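Local atomic coordinates of phenazine-1-carboxylate N-methyltransferase (Pseudomonas aeruginosa, PDB entry 2IP2), a protein that methylates phenazine-1-carboxylate with S-adenosyl-L-methionine to give 5-methylphenazine-1-carboxylate, a step in the biosynthesis of the blue pigment pyocyanin. Residues A[226-231]-A[251-256]. Sequence-based numbering, arbitrary orientation. Where two conformers were deposited one is given.
Sequences MLQEVP and SLRLLG
Leu227 is met by both Arg253 and Leu254 of helix 248-261, in two different ways, a polar one and an apolar one, which together illustrate how a loop is fastened to a helix in the Rossmann-like domain of a class I methyltransferase. Residues 226-231 lie in the loop between strand 219-223, an outermost strand of the central sheet, and strand 236-240, and the helix follows the latter. Leu254 supplies the apolar half. Its CG lies anti to the backbone N (chi1 175°), which carries CD1 toward Met226, where it sits 3.8 Å from Met226 CB and 4.0 Å from Met226 SD. The extended Met226 chain runs obliquely past this methyl, and Val230 CG1 approaches the same atom more loosely, at 4.4 Å. Leu227 crosses Leu254 at about a right angle, its CD1 standing 4.1 Å from Leu254 CB. Leu239 of strand 236-240 and Ile243 continue the buried surface round Leu254, while Met226 packs on Leu197 and Ile242, its side chain about 7 Å from that of Asp198, predicted to bind S-adenosyl-L-methionine.

The polar half is more exposed. Arg253 bends at chi3 (61°), turning its guanidinium back to the loop so that Leu227 O meets it at the edge. The Gln228 amide comes close to the guanidinium in the conformer given, one of two deposited, but the very short approaches leave its pairing with Arg253 doubtful. Asn257, one helical turn after Arg253, donates from ND2 to Met226 O and, weakly, to Leu227 O, adding a second attachment for the loop backbone. The bond across the two segments is Arg253 NE to Leu227 O, 3.0 Å long and fairly straight at 163°, its donor tilted out of the carbonyl plane.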
# COMPACT_ATOMS: atom_id res chain seq x y z
N MET A 226 -22.37 -20.11 25.35
CA MET A 226 -23.14 -20.52 24.19
C MET A 226 -22.91 -21.99 23.84
O MET A 226 -23.70 -22.59 23.11
CB MET A 226 -22.73 -19.67 22.99
CG MET A 226 -21.26 -19.71 22.68
SD MET A 226 -20.82 -18.66 21.25
CE MET A 226 -19.03 -18.92 21.25
N LEU A 227 -21.81 -22.56 24.32
CA LEU A 227 -21.46 -23.93 24.03
C LEU A 227 -22.26 -24.89 24.90
O LEU A 227 -22.44 -26.07 24.53
CB LEU A 227 -19.95 -24.14 24.20
CG LEU A 227 -19.05 -24.04 22.95
CD1 LEU A 227 -19.56 -23.17 21.81
CD2 LEU A 227 -17.59 -23.70 23.35
N GLN A 228 -22.76 -24.39 26.04
CA GLN A 228 -23.71 -25.18 26.84
C GLN A 228 -25.18 -24.89 26.58
O GLN A 228 -26.02 -25.79 26.51
CB GLN A 228 -23.23 -25.62 28.24
CG GLN A 228 -21.78 -26.28 28.30
CD GLN A 228 -21.63 -27.55 27.49
OE1 GLN A 228 -22.41 -28.51 27.64
NE2 GLN A 228 -20.59 -27.59 26.64
N GLU A 229 -25.49 -23.61 26.36
CA GLU A 229 -26.88 -23.17 26.26
C GLU A 229 -27.04 -21.89 25.45
O GLU A 229 -26.21 -21.00 25.55
CB GLU A 229 -27.45 -22.99 27.67
CG GLU A 229 -28.93 -23.26 27.80
CD GLU A 229 -29.41 -23.16 29.26
OE1 GLU A 229 -28.99 -22.23 29.99
OE2 GLU A 229 -30.24 -24.01 29.67
N VAL A 230 -28.13 -21.79 24.67
CA VAL A 230 -28.53 -20.49 24.09
C VAL A 230 -30.00 -20.19 24.37
O VAL A 230 -30.77 -21.11 24.54
CB VAL A 230 -28.30 -20.40 22.55
CG1 VAL A 230 -26.81 -20.61 22.19
CG2 VAL A 230 -29.24 -21.33 21.77
N PRO A 231 -30.39 -18.89 24.42
CA PRO A 231 -31.79 -18.48 24.61
C PRO A 231 -32.73 -19.15 23.60
O PRO A 231 -32.38 -19.34 22.41
CB PRO A 231 -31.76 -16.94 24.43
CG PRO A 231 -30.33 -16.54 24.78
CD PRO A 231 -29.47 -17.73 24.36
N SER A 251 -18.00 -26.00 17.38
CA SER A 251 -18.97 -25.54 16.40
C SER A 251 -20.17 -26.44 16.35
O SER A 251 -21.29 -25.98 16.12
CB SER A 251 -18.38 -25.39 14.99
OG SER A 251 -17.29 -24.47 14.95
N LEU A 252 -19.96 -27.75 16.56
CA LEU A 252 -21.10 -28.64 16.49
C LEU A 252 -21.93 -28.51 17.78
O LEU A 252 -23.16 -28.60 17.71
CB LEU A 252 -20.67 -30.11 16.19
CG LEU A 252 -20.22 -30.55 14.79
CD1 LEU A 252 -19.92 -32.04 14.84
CD2 LEU A 252 -21.24 -30.27 13.67
N ARG A 253 -21.29 -28.24 18.91
CA ARG A 253 -22.08 -27.98 20.13
C ARG A 253 -22.95 -26.72 19.95
O ARG A 253 -24.13 -26.75 20.25
CB ARG A 253 -21.25 -27.81 21.40
CG ARG A 253 -20.42 -29.04 21.89
CD ARG A 253 -19.99 -28.88 23.37
NE ARG A 253 -21.16 -28.77 24.26
CZ ARG A 253 -21.84 -29.82 24.75
NH1 ARG A 253 -21.45 -31.06 24.48
NH2 ARG A 253 -22.89 -29.60 25.53
N LEU A 254 -22.38 -25.65 19.40
CA LEU A 254 -23.12 -24.40 19.23
C LEU A 254 -24.31 -24.61 18.26
O LEU A 254 -25.47 -24.24 18.54
CB LEU A 254 -22.16 -23.30 18.69
CG LEU A 254 -22.87 -22.01 18.36
CD1 LEU A 254 -23.34 -21.35 19.66
CD2 LEU A 254 -21.86 -21.11 17.62
N LEU A 255 -24.02 -25.21 17.13
CA LEU A 255 -25.03 -25.41 16.12
C LEU A 255 -26.19 -26.28 16.61
O LEU A 255 -27.34 -26.02 16.27
CB LEU A 255 -24.41 -25.99 14.85
CG LEU A 255 -23.50 -25.00 14.08
CD1 LEU A 255 -22.76 -25.75 12.98
CD2 LEU A 255 -24.31 -23.85 13.53
N GLY A 256 -25.86 -27.29 17.42
CA GLY A 256 -26.87 -28.17 18.05
C GLY A 256 -27.71 -27.43 19.08
O GLY A 256 -28.95 -27.58 19.14